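PDB 5NY5: 3,4-dihydroxybenzoate decarboxylase from Enterobacter cloacae, which catalyses the decarboxylation of 3,4-dihydroxybenzoate to catechol, and the reverse para-carboxylation of catechols, with the aid of a prenylated flavin cofactor. Local coordinates for residues A[38-43]-A[47-52]; A[77-82]-A[334-339]; A[288-293]-A[362-367]; A[341-346]-A[385-390]. All blocks are in the same frame, centred on the assembly; numbering follows the deposited sequence.

Contact 1: A[38-43]-A[47-52]; sequences VYRHIG and TVKRPT
R40, near the end of helix 34-42, lays its side chain along the loop backbone of K49, R50 and P51. From CB, the chain leaves with CG anti to the backbone N (chi1 171°). CG meets V48 CG1 at 3.6 Å. The chain bends at chi2, and CD passes P51 O at 3.7 Å. CD sits above the face of the H41 ring. At the tip, NE and NH1 of R40 both donate to K49 O, each at 3.1 Å, with the oxygen close to the guanidinium plane. NE approaches tilted 26° from the carbonyl plane of K49; NH1 stands well above it, on the same face. One face of the guanidinium is covered by P51 CD, 3.5 Å from R40 NH1. Together these contacts hold the helix end to the loop that leads to strand 57-60, within the N-terminal domain of the UbiD fold. The peptide bond before P51 is cis. P51 CG lies beside H41, 3.7 Å from H41 ND1. T52 OG1 donates to R40 O at 3.0 Å, in the carbonyl plane, and is itself bonded by G45 N. R50 turns away from the helix and forms a salt bridge with D409 of the second subunit.

Contact 2: A[77-82]-A[334-339]; sequences ASRERA and PTEASI
R79 and E336 have their CA atoms 12.9 Å apart, and residues 77-82 and 334-339 touch only through these two long side chains. R79 begins helix 79-84, and E336 lies in helix 324-346. The pair is an interdomain salt bridge of the UbiD fold, joining the N-terminal domain to the C-terminal one across some 250 residues. S78 N-caps the first helix: S78 OG accepts from R81 N at 3.0 Å, in a nearly straight bond (170°). R79 leaves its helix with CG anti to the backbone N, runs out straight, and bends at chi3 (-92°). E336 comes from the opposite direction with an extended chain. The guanidinium and carboxylate planes are nearly coplanar, 22° apart. R79 has a second hold: NH1 donates to P90 O. E336 OE2 accepts from A356 N, which fixes the carboxylate against strand 351-356. Helix 93-101 lines the bridge, with L93 on R79 and A94 on E336. The E336 side chain is about 8 Å from that of F222, a prenylated FMN-binding residue. A single nitrogen, R79 NH2, faces the carboxylate fork, 2.6 Å from E336 OE2 in the salt bridge, and 2.7 Å from E336 OE1 in a weak hydrogen bond.

Contact 3: A[288-293]-A[362-367]; sequences PEFPGY and GKFLGI
F290 turns the edge of its ring toward the face of the F364 ring, in an offset edge-to-face pair. The centroids are 4.9 Å apart and the planes stand at 65°. The closest atoms are F290 CZ and F364 CZ, at 3.4 Å. K363 crosses F290 at about a right angle and lays its CD over one ring face, 3.8 Å from the centroid, as a CH-pi contact. P291 CD lies over the opposite face, toward the rim. P291 also reaches F364, with CG 3.7 Å from F364 CE2. The K363 chain bends at chi3 (75°) and chi4, which carries NZ past the ring to Y392 OH and E394. Further out, a type I turn from E289 to G292 presents F290 and P291; G292 N closes it on E289 O at 3.1 Å. In the same turn E289 pairs with R171, a prenylated FMN-binding residue, while P291 O accepts from W415 of the second subunit. The 288-293 loop belongs to the Rift-related, FMN-binding-type domain and 362-367 to the C-terminal one. F364 stands just ahead of strand 365-370, bonded through its backbone to K396 and N397, and helix 324-346 supplies H327, stacked on F290, and A331, against K363.

Contact 4: A[341-346]-A[385-390]; sequences NAVEEA and ALIALA
I387 carries this helix-helix contact alone from its side, reaching A342, V343 and A346 of the other helix. The inner part is the denser one: one methyl meets two residues, and V343 and I387 are buried. There I387 CG2 touches A342 CB at 3.6 Å and V343 CG2 at 3.9 Å. I387 CG2 is anti to the backbone N, while CG1 is anti to the carbonyl carbon (chi1 -64°) and leads the chain out along a separate branch. V343 crosses I387 obliquely, and its CG2 is the branch that touches. The helices run closer to antiparallel than parallel: their axes approach to 9.4 Å, with 137° between their directions. In the fold, helix 380-391 is the connection of a beta-alpha-beta crossover between the neighbouring parallel strands 365-370 and 397-401 of the C-terminal domain. Its A385 and L389 face that sheet, touching I398 and I460, while I387 points toward helix 324-346. The outer part is sparser. I387 CD1, at the end of the extended branch, meets A346 CB at 3.6 Å, one turn on from A342. A346 is solvent-exposed, and so is its neighbour E345. The third subunit also comes in here: L386 packs on its L430, and I387 and A390 pack on its A390 and I387.

Overall arrangement
Contact 1 comes first in the chain, wholly within the N-terminal domain, and closes before contact 3 opens. Contact 2 links that domain to the C-terminal one, and contact 3 links the cofactor-binding domain to the C-terminal one. These two cross along the chain, with centres 13 Å apart, and meet through a probable hydrogen bond of T335 OG1 and G362 O. Contact 1 touches contact 3 through T47 and F290, so all three domains meet here. Contact 4 lies outermost, 34 Å from contact 1 between centres, and shares helix 324-346 with contact 2. It also crosses contact 3 along the chain, without touching it. Contacts 1 and 3 reach the second subunit, whereas contact 4 reaches the third.

Contact 1: A[38-43]-A[47-52]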
loop_
_atom_site.group_PDB
_atom_site.type_symbol
_atom_site.label_atom_id
_atom_site.label_comp_id
_atom_site.label_asym_id
_atom_site.label_seq_id
_atom_site.Cartn_x
_atom_site.Cartn_y
_atom_site.Cartn_z
ATOM N N VAL A 38 23.368 -20.376 -36.043
ATOM C CA VAL A 38 24.798 -20.473 -35.770
ATOM C C VAL A 38 25.271 -19.271 -34.968
ATOM O O VAL A 38 25.912 -19.415 -33.920
ATOM C CB VAL A 38 25.588 -20.615 -37.083
ATOM C CG1 VAL A 38 27.076 -20.480 -36.825
ATOM C CG2 VAL A 38 25.280 -21.944 -37.739
ATOM N N TYR A 39 24.963 -18.063 -35.444
ATOM C CA TYR A 39 25.457 -16.869 -34.770
ATOM C C TYR A 39 24.797 -16.647 -33.416
ATOM O O TYR A 39 25.313 -15.861 -32.614
ATOM C CB TYR A 39 25.260 -15.636 -35.649
ATOM C CG TYR A 39 26.064 -14.450 -35.175
ATOM C CD1 TYR A 39 27.433 -14.559 -34.977
ATOM C CD2 TYR A 39 25.462 -13.228 -34.922
ATOM C CE1 TYR A 39 28.178 -13.487 -34.542
ATOM C CE2 TYR A 39 26.201 -12.150 -34.487
ATOM C CZ TYR A 39 27.559 -12.286 -34.298
ATOM O OH TYR A 39 28.304 -11.217 -33.861
ATOM N N ARG A 40 23.675 -17.316 -33.142
ATOM C CA ARG A 40 23.081 -17.239 -31.811
ATOM C C ARG A 40 24.057 -17.720 -30.746
ATOM O O ARG A 40 24.119 -17.156 -29.648
ATOM C CB ARG A 40 21.794 -18.058 -31.761
ATOM C CG ARG A 40 21.222 -18.207 -30.369
ATOM C CD ARG A 40 20.993 -19.659 -30.031
ATOM N NE ARG A 40 20.326 -19.814 -28.745
ATOM C CZ ARG A 40 19.599 -20.872 -28.409
ATOM N NH1 ARG A 40 19.022 -20.933 -27.218
ATOM N NH2 ARG A 40 19.442 -21.865 -29.272
ATOM N N HIS A 41 24.833 -18.762 -31.055
ATOM C CA HIS A 41 25.822 -19.280 -30.121
ATOM C C HIS A 41 27.093 -18.448 -30.082
ATOM O O HIS A 41 27.817 -18.501 -29.084
ATOM C CB HIS A 41 26.195 -20.721 -30.480
ATOM C CG HIS A 41 25.056 -21.687 -30.389
ATOM N ND1 HIS A 41 24.653 -22.251 -29.199
ATOM C CD2 HIS A 41 24.244 -22.201 -31.342
ATOM C CE1 HIS A 41 23.635 -23.064 -29.421
ATOM N NE2 HIS A 41 23.368 -23.052 -30.713
ATOM N N ILE A 42 27.380 -17.686 -31.130
ATOM C CA ILE A 42 28.686 -17.062 -31.303
ATOM C C ILE A 42 28.682 -15.592 -30.897
ATOM O O ILE A 42 29.580 -15.139 -30.188
ATOM C CB ILE A 42 29.172 -17.253 -32.757
ATOM C CG1 ILE A 42 29.566 -18.718 -32.975
ATOM C CG2 ILE A 42 30.333 -16.323 -33.068
ATOM C CD1 ILE A 42 29.855 -19.083 -34.403
ATOM N N GLY A 43 27.683 -14.822 -31.324
ATOM C CA GLY A 43 27.736 -13.399 -31.043
ATOM C C GLY A 43 26.432 -12.624 -31.028
ATOM O O GLY A 43 26.453 -11.391 -30.976
ATOM N N THR A 47 19.051 -9.980 -25.743
ATOM C CA THR A 47 17.924 -10.699 -25.167
ATOM C C THR A 47 17.659 -12.035 -25.851
ATOM O O THR A 47 16.616 -12.645 -25.605
ATOM C CB THR A 47 16.665 -9.829 -25.216
ATOM O OG1 THR A 47 16.356 -9.500 -26.575
ATOM C CG2 THR A 47 16.883 -8.548 -24.435
ATOM N N VAL A 48 18.576 -12.499 -26.700
ATOM C CA VAL A 48 18.424 -13.809 -27.319
ATOM C C VAL A 48 18.465 -14.884 -26.245
ATOM O O VAL A 48 19.204 -14.776 -25.260
ATOM C CB VAL A 48 19.522 -14.025 -28.375
ATOM C CG1 VAL A 48 19.440 -15.418 -28.967
ATOM C CG2 VAL A 48 19.406 -12.981 -29.464
ATOM N N LYS A 49 17.656 -15.926 -26.427
ATOM C CA LYS A 49 17.591 -17.005 -25.451
ATOM C C LYS A 49 18.921 -17.743 -25.358
ATOM O O LYS A 49 19.567 -18.028 -26.370
ATOM C CB LYS A 49 16.481 -17.988 -25.813
ATOM C CG LYS A 49 16.332 -19.112 -24.802
ATOM C CD LYS A 49 15.568 -20.286 -25.370
ATOM C CE LYS A 49 15.555 -21.441 -24.390
ATOM N NZ LYS A 49 14.810 -22.597 -24.943
ATOM N N ARG A 50 19.317 -18.064 -24.133
ATOM C CA ARG A 50 20.577 -18.747 -23.867
ATOM C C ARG A 50 20.552 -20.170 -24.428
ATOM O O ARG A 50 19.490 -20.784 -24.509
ATOM C CB ARG A 50 20.859 -18.762 -22.361
ATOM C CG ARG A 50 21.602 -17.533 -21.842
ATOM C CD ARG A 50 20.931 -16.232 -22.258
ATOM N NE ARG A 50 21.603 -15.056 -21.717
ATOM C CZ ARG A 50 21.371 -13.813 -22.123
ATOM N NH1 ARG A 50 20.489 -13.582 -23.084
ATOM N NH2 ARG A 50 22.025 -12.801 -21.573
ATOM N N PRO A 51 21.723 -20.703 -24.822
ATOM C CA PRO A 51 23.051 -20.088 -24.737
ATOM C C PRO A 51 23.327 -19.044 -25.815
ATOM O O PRO A 51 22.991 -19.233 -26.980
ATOM C CB PRO A 51 23.992 -21.281 -24.900
ATOM C CG PRO A 51 23.240 -22.206 -25.772
ATOM C CD PRO A 51 21.794 -22.065 -25.379
ATOM N N THR A 52 23.945 -17.945 -25.402
ATOM C CA THR A 52 24.346 -16.882 -26.309
ATOM C C THR A 52 25.402 -16.050 -25.602
ATOM O O THR A 52 25.659 -16.225 -24.410
ATOM C CB THR A 52 23.159 -16.014 -26.733
ATOM O OG1 THR A 52 23.614 -14.994 -27.625
ATOM C CG2 THR A 52 22.510 -15.358 -25.520
#

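Contact 2: A[77-82]-A[334-339]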
loop_
_atom_site.group_PDB
_atom_site.type_symbol
_atom_site.label_atom_id
_atom_site.label_comp_id
_atom_site.label_asym_id
_atom_site.label_seq_id
_atom_site.Cartn_x
_atom_site.Cartn_y
_atom_site.Cartn_z
ATOM N N ALA A 77 27.307 -5.731 -32.630
ATOM C CA ALA A 77 26.869 -6.587 -31.528
ATOM C C ALA A 77 27.846 -6.612 -30.361
ATOM O O ALA A 77 28.079 -7.666 -29.769
ATOM C CB ALA A 77 26.622 -8.000 -32.051
ATOM N N SER A 78 28.423 -5.463 -30.011
ATOM C CA SER A 78 29.350 -5.356 -28.892
ATOM C C SER A 78 29.636 -3.892 -28.588
ATOM O O SER A 78 29.917 -3.107 -29.498
ATOM C CB SER A 78 30.656 -6.098 -29.192
ATOM O OG SER A 78 31.695 -5.671 -28.331
ATOM N N ARG A 79 29.560 -3.509 -27.313
ATOM C CA ARG A 79 29.873 -2.131 -26.960
ATOM C C ARG A 79 31.361 -1.854 -27.123
ATOM O O ARG A 79 31.749 -0.768 -27.567
ATOM C CB ARG A 79 29.414 -1.827 -25.532
ATOM C CG ARG A 79 29.789 -0.432 -25.051
ATOM C CD ARG A 79 29.268 -0.151 -23.653
ATOM N NE ARG A 79 27.950 0.472 -23.679
ATOM C CZ ARG A 79 27.729 1.758 -23.440
ATOM N NH1 ARG A 79 28.739 2.561 -23.145
ATOM N NH2 ARG A 79 26.501 2.239 -23.489
ATOM N N GLU A 80 32.205 -2.827 -26.781
ATOM C CA GLU A 80 33.638 -2.673 -27.002
ATOM C C GLU A 80 33.942 -2.525 -28.485
ATOM O O GLU A 80 34.709 -1.643 -28.889
ATOM C CB GLU A 80 34.400 -3.865 -26.418
ATOM C CG GLU A 80 34.595 -3.825 -24.905
ATOM C CD GLU A 80 33.345 -4.207 -24.134
ATOM O OE1 GLU A 80 32.512 -4.962 -24.681
ATOM O OE2 GLU A 80 33.196 -3.753 -22.979
ATOM N N ARG A 81 33.340 -3.379 -29.315
ATOM C CA ARG A 81 33.587 -3.317 -30.750
ATOM C C ARG A 81 33.158 -1.975 -31.327
ATOM O O ARG A 81 33.869 -1.390 -32.153
ATOM C CB ARG A 81 32.867 -4.466 -31.458
ATOM C CG ARG A 81 32.845 -4.344 -32.969
ATOM C CD ARG A 81 32.929 -5.698 -33.654
ATOM N NE ARG A 81 31.709 -6.486 -33.523
ATOM C CZ ARG A 81 31.551 -7.492 -32.670
ATOM N NH1 ARG A 81 32.538 -7.843 -31.859
ATOM N NH2 ARG A 81 30.405 -8.152 -32.631
ATOM N N ALA A 82 32.004 -1.465 -30.895
ATOM C CA ALA A 82 31.552 -0.163 -31.370
ATOM C C ALA A 82 32.492 0.945 -30.917
ATOM O O ALA A 82 32.764 1.883 -31.676
ATOM C CB ALA A 82 30.129 0.108 -30.885
ATOM N N PRO A 334 21.642 6.187 -28.368
ATOM C CA PRO A 334 20.766 7.369 -28.329
ATOM C C PRO A 334 20.042 7.523 -27.005
ATOM O O PRO A 334 19.891 8.647 -26.513
ATOM C CB PRO A 334 19.787 7.118 -29.483
ATOM C CG PRO A 334 20.491 6.190 -30.387
ATOM C CD PRO A 334 21.307 5.306 -29.499
ATOM N N THR A 335 19.591 6.414 -26.416
ATOM C CA THR A 335 18.883 6.481 -25.142
ATOM C C THR A 335 19.758 7.102 -24.062
ATOM O O THR A 335 19.346 8.046 -23.380
ATOM C CB THR A 335 18.430 5.082 -24.723
ATOM O OG1 THR A 335 17.659 4.494 -25.777
ATOM C CG2 THR A 335 17.586 5.153 -23.464
ATOM N N GLU A 336 20.979 6.591 -23.905
ATOM C CA GLU A 336 21.876 7.112 -22.878
ATOM C C GLU A 336 22.222 8.571 -23.130
ATOM O O GLU A 336 22.281 9.373 -22.191
ATOM C CB GLU A 336 23.147 6.270 -22.824
ATOM C CG GLU A 336 22.899 4.804 -22.555
ATOM C CD GLU A 336 24.116 3.952 -22.826
ATOM O OE1 GLU A 336 25.203 4.522 -23.059
ATOM O OE2 GLU A 336 23.987 2.710 -22.810
ATOM N N ALA A 337 22.453 8.934 -24.391
ATOM C CA ALA A 337 22.888 10.290 -24.707
ATOM C C ALA A 337 21.827 11.315 -24.328
ATOM O O ALA A 337 22.125 12.325 -23.681
ATOM C CB ALA A 337 23.234 10.394 -26.191
ATOM N N SER A 338 20.576 11.069 -24.720
ATOM C CA SER A 338 19.512 12.019 -24.416
ATOM C C SER A 338 19.225 12.070 -22.919
ATOM O O SER A 338 18.944 13.142 -22.373
ATOM C CB SER A 338 18.251 11.664 -25.200
ATOM O OG SER A 338 17.855 10.330 -24.951
ATOM N N ILE A 339 19.299 10.924 -22.237
ATOM C CA ILE A 339 19.122 10.913 -20.788
ATOM C C ILE A 339 20.247 11.682 -20.110
ATOM O O ILE A 339 20.021 12.423 -19.147
ATOM C CB ILE A 339 19.034 9.466 -20.271
ATOM C CG1 ILE A 339 17.740 8.805 -20.742
ATOM C CG2 ILE A 339 19.134 9.424 -18.753
ATOM C CD1 ILE A 339 17.644 7.348 -20.365
#

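Contact 3: A[288-293]-A[362-367]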
loop_
_atom_site.group_PDB
_atom_site.type_symbol
_atom_site.label_atom_id
_atom_site.label_comp_id
_atom_site.label_asym_id
_atom_site.label_seq_id
_atom_site.Cartn_x
_atom_site.Cartn_y
_atom_site.Cartn_z
ATOM N N PRO A 288 11.701 -11.844 -34.779
ATOM C CA PRO A 288 12.117 -11.621 -33.391
ATOM C C PRO A 288 12.333 -10.136 -33.133
ATOM O O PRO A 288 13.022 -9.450 -33.890
ATOM C CB PRO A 288 13.423 -12.412 -33.280
ATOM C CG PRO A 288 13.317 -13.455 -34.329
ATOM C CD PRO A 288 12.548 -12.840 -35.456
ATOM N N GLU A 289 11.731 -9.642 -32.059
ATOM C CA GLU A 289 11.843 -8.244 -31.681
ATOM C C GLU A 289 12.913 -8.069 -30.610
ATOM O O GLU A 289 13.418 -9.033 -30.032
ATOM C CB GLU A 289 10.495 -7.711 -31.188
ATOM C CG GLU A 289 9.357 -7.867 -32.184
ATOM C CD GLU A 289 9.518 -6.988 -33.410
ATOM O OE1 GLU A 289 8.838 -7.253 -34.421
ATOM O OE2 GLU A 289 10.319 -6.032 -33.363
ATOM N N PHE A 290 13.255 -6.809 -30.345
ATOM C CA PHE A 290 14.304 -6.531 -29.373
ATOM C C PHE A 290 13.992 -6.991 -27.946
ATOM O O PHE A 290 14.951 -7.345 -27.238
ATOM C CB PHE A 290 14.660 -5.034 -29.403
ATOM C CG PHE A 290 13.618 -4.134 -28.801
ATOM C CD1 PHE A 290 13.662 -3.807 -27.457
ATOM C CD2 PHE A 290 12.607 -3.602 -29.582
ATOM C CE1 PHE A 290 12.710 -2.979 -26.899
ATOM C CE2 PHE A 290 11.653 -2.769 -29.028
ATOM C CZ PHE A 290 11.706 -2.459 -27.685
ATOM N N PRO A 291 12.743 -7.014 -27.457
ATOM C CA PRO A 291 12.522 -7.547 -26.102
ATOM C C PRO A 291 12.842 -9.026 -25.968
ATOM O O PRO A 291 13.062 -9.492 -24.843
ATOM C CB PRO A 291 11.032 -7.273 -25.851
ATOM C CG PRO A 291 10.688 -6.183 -26.773
ATOM C CD PRO A 291 11.489 -6.460 -28.000
ATOM N N GLY A 292 12.876 -9.777 -27.064
ATOM C CA GLY A 292 13.219 -11.187 -27.023
ATOM C C GLY A 292 12.132 -12.120 -27.504
ATOM O O GLY A 292 12.320 -13.343 -27.445
ATOM N N TYR A 293 11.006 -11.610 -27.984
ATOM C CA TYR A 293 9.894 -12.429 -28.433
ATOM C C TYR A 293 9.660 -12.190 -29.917
ATOM O O TYR A 293 10.089 -11.179 -30.479
ATOM C CB TYR A 293 8.623 -12.114 -27.634
ATOM C CG TYR A 293 8.840 -12.078 -26.140
ATOM C CD1 TYR A 293 8.674 -13.218 -25.366
ATOM C CD2 TYR A 293 9.220 -10.905 -25.503
ATOM C CE1 TYR A 293 8.876 -13.190 -24.002
ATOM C CE2 TYR A 293 9.426 -10.867 -24.141
ATOM C CZ TYR A 293 9.252 -12.012 -23.395
ATOM O OH TYR A 293 9.454 -11.977 -22.035
ATOM N N GLY A 362 18.247 -2.068 -24.825
ATOM C CA GLY A 362 18.627 -0.683 -24.984
ATOM C C GLY A 362 17.496 0.310 -24.841
ATOM O O GLY A 362 17.710 1.504 -25.079
ATOM N N LYS A 363 16.305 -0.136 -24.457
ATOM C CA LYS A 363 15.154 0.758 -24.371
ATOM C C LYS A 363 14.375 0.635 -23.069
ATOM O O LYS A 363 13.939 1.651 -22.528
ATOM C CB LYS A 363 14.212 0.510 -25.565
ATOM C CG LYS A 363 14.835 0.807 -26.923
ATOM C CD LYS A 363 13.997 0.258 -28.068
ATOM C CE LYS A 363 12.752 1.091 -28.307
ATOM N NZ LYS A 363 13.084 2.472 -28.752
ATOM N N PHE A 364 14.196 -0.575 -22.544
ATOM C CA PHE A 364 13.263 -0.782 -21.441
ATOM C C PHE A 364 13.873 -0.553 -20.063
ATOM O O PHE A 364 13.165 -0.115 -19.152
ATOM C CB PHE A 364 12.679 -2.195 -21.499
ATOM C CG PHE A 364 11.729 -2.419 -22.640
ATOM C CD1 PHE A 364 11.329 -1.370 -23.448
ATOM C CD2 PHE A 364 11.228 -3.682 -22.900
ATOM C CE1 PHE A 364 10.453 -1.577 -24.497
ATOM C CE2 PHE A 364 10.351 -3.895 -23.945
ATOM C CZ PHE A 364 9.961 -2.840 -24.743
ATOM N N LEU A 365 15.158 -0.839 -19.879
ATOM C CA LEU A 365 15.796 -0.772 -18.571
ATOM C C LEU A 365 16.906 0.266 -18.585
ATOM O O LEU A 365 17.800 0.213 -19.434
ATOM C CB LEU A 365 16.351 -2.139 -18.163
ATOM C CG LEU A 365 17.143 -2.204 -16.856
ATOM C CD1 LEU A 365 16.363 -1.575 -15.720
ATOM C CD2 LEU A 365 17.500 -3.645 -16.521
ATOM N N GLY A 366 16.847 1.200 -17.642
ATOM C CA GLY A 366 17.861 2.225 -17.520
ATOM C C GLY A 366 18.590 2.178 -16.196
ATOM O O GLY A 366 17.967 2.127 -15.132
ATOM N N ILE A 367 19.917 2.192 -16.250
ATOM C CA ILE A 367 20.764 2.170 -15.065
ATOM C C ILE A 367 21.430 3.531 -14.953
ATOM O O ILE A 367 22.079 3.988 -15.899
ATOM C CB ILE A 367 21.817 1.050 -15.142
ATOM C CG1 ILE A 367 21.213 -0.216 -15.755
ATOM C CG2 ILE A 367 22.401 0.769 -13.772
ATOM C CD1 ILE A 367 20.098 -0.827 -14.948
#

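Contact 4: A[341-346]-A[385-390]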
loop_
_atom_site.group_PDB
_atom_site.type_symbol
_atom_site.label_atom_id
_atom_site.label_comp_id
_atom_site.label_asym_id
_atom_site.label_seq_id
_atom_site.Cartn_x
_atom_site.Cartn_y
_atom_site.Cartn_z
ATOM N N ASN A 341 22.083 14.149 -21.417
ATOM C CA ASN A 341 21.942 15.576 -21.683
ATOM C C ASN A 341 20.881 16.198 -20.789
ATOM O O ASN A 341 21.051 17.319 -20.296
ATOM C CB ASN A 341 21.602 15.806 -23.154
ATOM C CG ASN A 341 22.707 15.355 -24.082
ATOM O OD1 ASN A 341 23.876 15.325 -23.702
ATOM N ND2 ASN A 341 22.344 15.001 -25.308
ATOM N N ALA A 342 19.786 15.476 -20.552
ATOM C CA ALA A 342 18.683 16.032 -19.778
ATOM C C ALA A 342 19.046 16.171 -18.305
ATOM O O ALA A 342 18.667 17.153 -17.660
ATOM C CB ALA A 342 17.439 15.164 -19.952
ATOM N N VAL A 343 19.782 15.204 -17.755
ATOM C CA VAL A 343 20.126 15.270 -16.338
ATOM C C VAL A 343 21.247 16.273 -16.099
ATOM O O VAL A 343 21.234 17.010 -15.107
ATOM C CB VAL A 343 20.495 13.872 -15.809
ATOM C CG1 VAL A 343 20.789 13.936 -14.321
ATOM C CG2 VAL A 343 19.374 12.888 -16.081
ATOM N N GLU A 344 22.231 16.321 -16.998
ATOM C CA GLU A 344 23.321 17.276 -16.837
ATOM C C GLU A 344 22.819 18.710 -16.926
ATOM O O GLU A 344 23.340 19.595 -16.240
ATOM C CB GLU A 344 24.405 17.018 -17.882
ATOM C CG GLU A 344 25.686 17.787 -17.637
ATOM C CD GLU A 344 26.335 17.429 -16.316
ATOM O OE1 GLU A 344 26.166 16.280 -15.855
ATOM O OE2 GLU A 344 27.015 18.302 -15.735
ATOM N N GLU A 345 21.804 18.953 -17.748
ATOM C CA GLU A 345 21.195 20.275 -17.796
ATOM C C GLU A 345 20.468 20.590 -16.491
ATOM O O GLU A 345 20.623 21.680 -15.928
ATOM C CB GLU A 345 20.238 20.358 -18.984
ATOM C CG GLU A 345 19.596 21.715 -19.179
ATOM C CD GLU A 345 18.156 21.611 -19.649
ATOM O OE1 GLU A 345 17.290 21.236 -18.830
ATOM O OE2 GLU A 345 17.891 21.897 -20.837
ATOM N N ALA A 346 19.681 19.641 -15.986
ATOM C CA ALA A 346 18.887 19.905 -14.794
ATOM C C ALA A 346 19.723 19.837 -13.522
ATOM O O ALA A 346 19.550 20.666 -12.622
ATOM C CB ALA A 346 17.716 18.929 -14.720
ATOM N N ALA A 385 15.803 9.944 -11.824
ATOM C CA ALA A 385 14.994 8.880 -12.406
ATOM C C ALA A 385 13.774 9.442 -13.120
ATOM O O ALA A 385 13.391 8.953 -14.189
ATOM C CB ALA A 385 14.574 7.888 -11.324
ATOM N N LEU A 386 13.154 10.473 -12.548
ATOM C CA LEU A 386 12.007 11.097 -13.199
ATOM C C LEU A 386 12.406 11.768 -14.506
ATOM O O LEU A 386 11.632 11.764 -15.470
ATOM C CB LEU A 386 11.356 12.104 -12.255
ATOM C CG LEU A 386 10.786 11.504 -10.971
ATOM C CD1 LEU A 386 10.240 12.590 -10.064
ATOM C CD2 LEU A 386 9.714 10.487 -11.300
ATOM N N ILE A 387 13.601 12.353 -14.561
ATOM C CA ILE A 387 14.039 13.008 -15.789
ATOM C C ILE A 387 14.223 11.983 -16.899
ATOM O O ILE A 387 13.785 12.191 -18.036
ATOM C CB ILE A 387 15.324 13.816 -15.540
ATOM C CG1 ILE A 387 15.060 14.956 -14.561
ATOM C CG2 ILE A 387 15.854 14.375 -16.840
ATOM C CD1 ILE A 387 16.313 15.666 -14.106
ATOM N N ALA A 388 14.856 10.853 -16.583
ATOM C CA ALA A 388 15.067 9.813 -17.584
ATOM C C ALA A 388 13.742 9.249 -18.081
ATOM O O ALA A 388 13.547 9.063 -19.288
ATOM C CB ALA A 388 15.942 8.703 -17.007
ATOM N N LEU A 389 12.819 8.962 -17.159
ATOM C CA LEU A 389 11.497 8.489 -17.551
ATOM C C LEU A 389 10.789 9.497 -18.445
ATOM O O LEU A 389 10.122 9.120 -19.415
ATOM C CB LEU A 389 10.657 8.205 -16.307
ATOM C CG LEU A 389 11.023 6.967 -15.489
ATOM C CD1 LEU A 389 10.315 6.994 -14.150
ATOM C CD2 LEU A 389 10.664 5.709 -16.256
ATOM N N ALA A 390 10.919 10.787 -18.128
ATOM C CA ALA A 390 10.302 11.817 -18.953
ATOM C C ALA A 390 10.995 11.942 -20.302
ATOM O O ALA A 390 10.340 12.230 -21.309
ATOM C CB ALA A 390 10.326 13.154 -18.216
#